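Long-range contacts in cyclic GMP-AMP synthase-like receptor (Tribolium castaneum, PDB 7LT2), which senses double-stranded RNA and, as a nucleotidyltransferase, makes the cyclic dinucleotide 2',3'-cGAMP from ATP and GTP in innate immunity: residues D8-F13 against E370-Y374; P44-L49 against V114-F118. All blocks are in the same frame, centred on the assembly; numbering follows the deposited sequence.

Contact 1 of 2, residues D8-F13 against E370-Y374; sequences DINKRF and EYTKY
The guanidinium of Arg-12 and the ring of Tyr-374 lie nearly parallel, their planes 16° apart, and NH2 of Arg-12 approaches CD1 of Tyr-374 obliquely at 3.4 Å. At the guanidinium's edge, in its plane, sit the carboxylate of Asp-8 and the carbonyl O of Tyr-374. Asp-8 is gripped side-on: NE of Arg-12 binds OD1, and NH2 forms a salt bridge of 2.7 Å with OD2, on its syn lone pair. NH1 of Arg-12 then donates to a lone pair of Tyr-374 O at 3.1 Å, with an N-H...O angle of 162°. These bonds on three nitrogens fix the rotation of the group, and NH1 also hydrogen-bonds to Glu-378 O.

At the edge of the Tyr-374 ring lie Phe-13 CE1 and a water, which accepts from Tyr-374 OH and donates to Asp-8 OD2. The side chain of Tyr-374 sits as a knob among Asp-8, Ile-9, Arg-12 and Phe-13, with Ile-9 CG1 3.8 Å from Tyr-374 CE1. Lys-373 C lies at the edge of the Phe-13 ring, near its plane, while Tyr-374 N, 3.4 Å from Phe-13 CZ, and Glu-370 O approach obliquely.

The contact packs helix 5-13, near the start of the modelled chain, against helix 368-375, near its end; the short segments cross at 108°, axes 11.5 Å apart. Ile-9 and Tyr-374 also meet Ala-362 of helix 361-365, and Glu-370 forms a salt bridge with Lys-267 of helix 258-272.

Contact 2 of 2, residues P44-L49 against V114-F118; sequences PLFKAL and VYKDF
Val-114 straddles one side of helix 44-49 with its two methyl branches, CG2 lying 3.6 Å from Pro-44 CB and CG1 3.7 Å from Ala-48 CB. Pro-44 and Ala-48 are one helical turn apart, and this is apolar packing of a short helix on a loop of the Mab-21 nucleotidyltransferase domain, with no hydrogen bond between the segments. A chi1 of 75° sets CG1 between the backbone N and the carbonyl carbon, from where it reaches Ala-48.

Tyr-115 follows as an aromatic plate. Leu-45 CD1 makes a CH-pi contact over one face, 4.0 Å from the ring centroid and 19° off the normal. Leu-49 CD2 meets CE2 of the same ring obliquely at 3.7 Å. The ring also meets Trp-106 edge-to-face, so its packing extends beyond the helix.

Next comes the turn, in which Phe-118 N bonds to Tyr-115 O. Asp-117 occupies the N-cap position of helix 118-122, but its side chain makes no capping bond; its carboxylate forms a salt bridge with Lys-120.

Phe-118 begins that helix, and its ring stacks with Phe-122. Leu-49 crosses it at about a right angle, its CD1 methyl placed at the ring's edge, 4.0 Å from CE1 of Phe-118.

In the fold
Contacts 1 and 2 bury similar areas, 330 and 361 Å², and lie on opposite sides of the chain's centre, about 51 Å apart between centres. Both are partly buried, but four of the eight touching residues of contact 2 are buried, against two of seven in contact 1. They share no helix or strand. Contact 1 brings together helices near the two ends of the modelled chain; contact 2 joins a short helix to a loop much closer in sequence. Contact 1 combines an inter-helix hydrogen bond and a bridging water with apolar packing, whereas contact 2 is held by aliphatic and aromatic carbons. Contact 2 lies away from the known and predicted binding sites, while the side chain of Ile-9 is about 12 Å from that of Lys-266, predicted to bind ATP.

Contact 1 of 2, residues D8-F13 against E370-Y374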
loop_
_atom_site.group_PDB
_atom_site.type_symbol
_atom_site.label_atom_id
_atom_site.label_comp_id
_atom_site.label_asym_id
_atom_site.label_seq_id
_atom_site.Cartn_x
_atom_site.Cartn_y
_atom_site.Cartn_z
ATOM N N ASP A 8 -22.268 -10.671 -8.374
ATOM C CA ASP A 8 -21.873 -11.558 -9.466
ATOM C C ASP A 8 -20.757 -10.940 -10.306
ATOM O O ASP A 8 -19.782 -11.622 -10.650
ATOM C CB ASP A 8 -23.101 -11.883 -10.322
ATOM C CG ASP A 8 -22.779 -12.752 -11.525
ATOM O OD1 ASP A 8 -22.306 -13.893 -11.339
ATOM O OD2 ASP A 8 -23.023 -12.297 -12.662
ATOM N N ILE A 9 -20.883 -9.654 -10.643
ATOM C CA ILE A 9 -19.819 -8.952 -11.362
ATOM C C ILE A 9 -18.514 -9.019 -10.578
ATOM O O ILE A 9 -17.445 -9.309 -11.130
ATOM C CB ILE A 9 -20.235 -7.494 -11.634
ATOM C CG1 ILE A 9 -21.411 -7.445 -12.617
ATOM C CG2 ILE A 9 -19.046 -6.675 -12.145
ATOM C CD1 ILE A 9 -21.965 -6.053 -12.816
ATOM N N ASN A 10 -18.590 -8.755 -9.273
ATOM C CA ASN A 10 -17.402 -8.773 -8.423
ATOM C C ASN A 10 -16.742 -10.146 -8.423
ATOM O O ASN A 10 -15.529 -10.264 -8.642
ATOM C CB ASN A 10 -17.791 -8.353 -7.005
ATOM C CG ASN A 10 -16.617 -8.338 -6.054
ATOM O OD1 ASN A 10 -15.483 -8.083 -6.450
ATOM N ND2 ASN A 10 -16.887 -8.615 -4.783
ATOM N N LYS A 11 -17.533 -11.201 -8.202
ATOM C CA LYS A 11 -16.984 -12.553 -8.141
ATOM C C LYS A 11 -16.330 -12.963 -9.458
ATOM O O LYS A 11 -15.270 -13.602 -9.461
ATOM C CB LYS A 11 -18.086 -13.543 -7.770
ATOM C CG LYS A 11 -17.615 -14.980 -7.673
ATOM C CD LYS A 11 -18.764 -15.912 -7.338
ATOM C CE LYS A 11 -18.282 -17.347 -7.220
ATOM N NZ LYS A 11 -17.599 -17.792 -8.464
ATOM N N ARG A 12 -16.938 -12.612 -10.586
ATOM C CA ARG A 12 -16.471 -13.155 -11.853
ATOM C C ARG A 12 -15.457 -12.272 -12.571
ATOM O O ARG A 12 -14.721 -12.782 -13.424
ATOM C CB ARG A 12 -17.662 -13.426 -12.776
ATOM C CG ARG A 12 -18.492 -14.635 -12.354
ATOM C CD ARG A 12 -19.341 -15.132 -13.515
ATOM N NE ARG A 12 -20.500 -14.283 -13.749
ATOM C CZ ARG A 12 -21.012 -14.025 -14.946
ATOM N NH1 ARG A 12 -20.427 -14.448 -16.055
ATOM N NH2 ARG A 12 -22.138 -13.322 -15.033
ATOM N N PHE A 13 -15.390 -10.978 -12.261
ATOM C CA PHE A 13 -14.539 -10.086 -13.036
ATOM C C PHE A 13 -13.694 -9.131 -12.209
ATOM O O PHE A 13 -12.920 -8.369 -12.793
ATOM C CB PHE A 13 -15.393 -9.287 -14.038
ATOM C CG PHE A 13 -15.916 -10.130 -15.153
ATOM C CD1 PHE A 13 -17.089 -10.850 -15.003
ATOM C CD2 PHE A 13 -15.210 -10.245 -16.339
ATOM C CE1 PHE A 13 -17.552 -11.658 -16.014
ATOM C CE2 PHE A 13 -15.675 -11.047 -17.357
ATOM C CZ PHE A 13 -16.844 -11.755 -17.194
ATOM N N GLU A 370 -14.796 -7.828 -21.915
ATOM C CA GLU A 370 -15.262 -8.427 -20.667
ATOM C C GLU A 370 -16.770 -8.640 -20.687
ATOM O O GLU A 370 -17.270 -9.650 -20.180
ATOM C CB GLU A 370 -14.875 -7.548 -19.476
ATOM C CG GLU A 370 -13.417 -7.624 -19.053
ATOM C CD GLU A 370 -13.058 -6.527 -18.073
ATOM O OE1 GLU A 370 -13.745 -5.484 -18.087
ATOM O OE2 GLU A 370 -12.101 -6.706 -17.287
ATOM N N TYR A 371 -17.515 -7.693 -21.264
ATOM C CA TYR A 371 -18.968 -7.799 -21.262
ATOM C C TYR A 371 -19.444 -9.006 -22.059
ATOM O O TYR A 371 -20.450 -9.631 -21.700
ATOM C CB TYR A 371 -19.591 -6.518 -21.815
ATOM C CG TYR A 371 -21.085 -6.442 -21.611
ATOM C CD1 TYR A 371 -21.617 -5.936 -20.435
ATOM C CD2 TYR A 371 -21.964 -6.877 -22.596
ATOM C CE1 TYR A 371 -22.984 -5.868 -20.243
ATOM C CE2 TYR A 371 -23.330 -6.808 -22.412
ATOM C CZ TYR A 371 -23.834 -6.302 -21.234
ATOM O OH TYR A 371 -25.197 -6.233 -21.047
ATOM N N THR A 372 -18.742 -9.349 -23.141
ATOM C CA THR A 372 -19.101 -10.533 -23.909
ATOM C C THR A 372 -18.923 -11.796 -23.074
ATOM O O THR A 372 -19.801 -12.664 -23.046
ATOM C CB THR A 372 -18.264 -10.600 -25.187
ATOM O OG1 THR A 372 -18.600 -9.495 -26.038
ATOM C CG2 THR A 372 -18.520 -11.905 -25.925
ATOM N N LYS A 373 -17.791 -11.911 -22.373
ATOM C CA LYS A 373 -17.584 -13.062 -21.499
ATOM C C LYS A 373 -18.585 -13.072 -20.351
ATOM O O LYS A 373 -19.023 -14.141 -19.913
ATOM C CB LYS A 373 -16.155 -13.056 -20.953
ATOM C CG LYS A 373 -15.087 -12.999 -22.031
ATOM C CD LYS A 373 -13.692 -13.181 -21.455
ATOM C CE LYS A 373 -12.647 -13.142 -22.557
ATOM N NZ LYS A 373 -11.291 -13.455 -22.039
ATOM N N TYR A 374 -18.946 -11.890 -19.852
ATOM C CA TYR A 374 -19.958 -11.775 -18.806
ATOM C C TYR A 374 -21.283 -12.386 -19.251
ATOM O O TYR A 374 -21.867 -13.216 -18.544
ATOM C CB TYR A 374 -20.112 -10.297 -18.440
ATOM C CG TYR A 374 -21.243 -9.936 -17.507
ATOM C CD1 TYR A 374 -21.209 -10.290 -16.161
ATOM C CD2 TYR A 374 -22.321 -9.187 -17.963
ATOM C CE1 TYR A 374 -22.243 -9.937 -15.306
ATOM C CE2 TYR A 374 -23.353 -8.828 -17.119
ATOM C CZ TYR A 374 -23.310 -9.204 -15.793
ATOM O OH TYR A 374 -24.342 -8.843 -14.959
HETATM O O HOH W 1 -24.286 -9.934 -12.706
#

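Contact 2 of 2, residues P44-L49 against V114-F118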
loop_
_atom_site.group_PDB
_atom_site.type_symbol
_atom_site.label_atom_id
_atom_site.label_comp_id
_atom_site.label_asym_id
_atom_site.label_seq_id
_atom_site.Cartn_x
_atom_site.Cartn_y
_atom_site.Cartn_z
ATOM N N PRO A 44 24.804 -6.735 10.876
ATOM C CA PRO A 44 24.353 -6.657 12.273
ATOM C C PRO A 44 23.531 -5.415 12.581
ATOM O O PRO A 44 22.635 -5.478 13.430
ATOM C CB PRO A 44 25.670 -6.672 13.063
ATOM C CG PRO A 44 26.642 -7.363 12.153
ATOM C CD PRO A 44 26.255 -6.942 10.763
ATOM N N LEU A 45 23.814 -4.284 11.931
ATOM C CA LEU A 45 23.020 -3.085 12.181
ATOM C C LEU A 45 21.586 -3.267 11.699
ATOM O O LEU A 45 20.644 -2.827 12.370
ATOM C CB LEU A 45 23.666 -1.871 11.513
ATOM C CG LEU A 45 22.944 -0.529 11.683
ATOM C CD1 LEU A 45 22.623 -0.226 13.143
ATOM C CD2 LEU A 45 23.784 0.597 11.076
ATOM N N PHE A 46 21.389 -3.922 10.548
ATOM C CA PHE A 46 20.026 -4.224 10.123
ATOM C C PHE A 46 19.340 -5.149 11.112
ATOM O O PHE A 46 18.167 -4.951 11.442
ATOM C CB PHE A 46 19.992 -4.854 8.729
ATOM C CG PHE A 46 18.632 -5.405 8.359
ATOM C CD1 PHE A 46 17.560 -4.550 8.149
ATOM C CD2 PHE A 46 18.418 -6.772 8.260
ATOM C CE1 PHE A 46 16.299 -5.049 7.828
ATOM C CE2 PHE A 46 17.156 -7.277 7.939
ATOM C CZ PHE A 46 16.104 -6.412 7.722
ATOM N N LYS A 47 20.052 -6.171 11.592
ATOM C CA LYS A 47 19.434 -7.080 12.551
ATOM C C LYS A 47 19.019 -6.334 13.811
ATOM O O LYS A 47 17.944 -6.588 14.367
ATOM C CB LYS A 47 20.387 -8.225 12.888
ATOM C CG LYS A 47 19.742 -9.323 13.723
ATOM C CD LYS A 47 20.711 -10.460 13.958
ATOM C CE LYS A 47 20.042 -11.604 14.704
ATOM N NZ LYS A 47 20.909 -12.805 14.682
ATOM N N ALA A 48 19.843 -5.378 14.253
ATOM C CA ALA A 48 19.516 -4.608 15.449
ATOM C C ALA A 48 18.332 -3.677 15.211
ATOM O O ALA A 48 17.467 -3.537 16.082
ATOM C CB ALA A 48 20.739 -3.813 15.910
ATOM N N LEU A 49 18.277 -3.029 14.040
ATOM C CA LEU A 49 17.201 -2.080 13.760
ATOM C C LEU A 49 15.874 -2.772 13.476
ATOM O O LEU A 49 14.812 -2.221 13.789
ATOM C CB LEU A 49 17.570 -1.211 12.565
ATOM C CG LEU A 49 18.549 -0.073 12.843
ATOM C CD1 LEU A 49 19.126 0.418 11.529
ATOM C CD2 LEU A 49 17.813 1.044 13.555
ATOM N N VAL A 114 26.862 -1.631 17.969
ATOM C CA VAL A 114 26.489 -2.002 16.608
ATOM C C VAL A 114 25.964 -0.816 15.809
ATOM O O VAL A 114 25.826 -0.913 14.584
ATOM C CB VAL A 114 25.473 -3.165 16.643
ATOM C CG1 VAL A 114 24.093 -2.679 17.051
ATOM C CG2 VAL A 114 25.437 -3.899 15.304
ATOM N N TYR A 115 25.694 0.314 16.463
ATOM C CA TYR A 115 25.261 1.525 15.778
ATOM C C TYR A 115 26.420 2.445 15.407
ATOM O O TYR A 115 26.184 3.619 15.101
ATOM C CB TYR A 115 24.244 2.282 16.637
ATOM C CG TYR A 115 22.898 1.602 16.705
ATOM C CD1 TYR A 115 22.704 0.484 17.507
ATOM C CD2 TYR A 115 21.817 2.083 15.978
ATOM C CE1 TYR A 115 21.469 -0.144 17.573
ATOM C CE2 TYR A 115 20.579 1.463 16.040
ATOM C CZ TYR A 115 20.413 0.350 16.840
ATOM O OH TYR A 115 19.182 -0.272 16.907
ATOM N N LYS A 116 27.659 1.934 15.413
ATOM C CA LYS A 116 28.819 2.783 15.153
ATOM C C LYS A 116 28.697 3.520 13.826
ATOM O O LYS A 116 29.111 4.680 13.717
ATOM C CB LYS A 116 30.108 1.960 15.169
ATOM C CG LYS A 116 31.357 2.823 14.945
ATOM C CD LYS A 116 32.637 2.008 14.938
ATOM C CE LYS A 116 33.855 2.926 14.859
ATOM N NZ LYS A 116 33.811 3.945 15.942
ATOM N N ASP A 117 28.137 2.871 12.807
ATOM C CA ASP A 117 28.045 3.479 11.488
ATOM C C ASP A 117 26.654 4.023 11.176
ATOM O O ASP A 117 26.397 4.385 10.023
ATOM C CB ASP A 117 28.465 2.473 10.407
ATOM C CG ASP A 117 29.959 2.154 10.436
ATOM O OD1 ASP A 117 30.750 2.969 10.954
ATOM O OD2 ASP A 117 30.343 1.081 9.925
ATOM N N PHE A 118 25.758 4.105 12.166
ATOM C CA PHE A 118 24.399 4.573 11.891
ATOM C C PHE A 118 24.402 5.995 11.339
ATOM O O PHE A 118 23.715 6.291 10.355
ATOM C CB PHE A 118 23.529 4.489 13.151
ATOM C CG PHE A 118 22.091 4.885 12.918
ATOM C CD1 PHE A 118 21.168 3.947 12.487
ATOM C CD2 PHE A 118 21.668 6.191 13.120
ATOM C CE1 PHE A 118 19.845 4.302 12.255
ATOM C CE2 PHE A 118 20.345 6.553 12.888
ATOM C CZ PHE A 118 19.434 5.605 12.456
#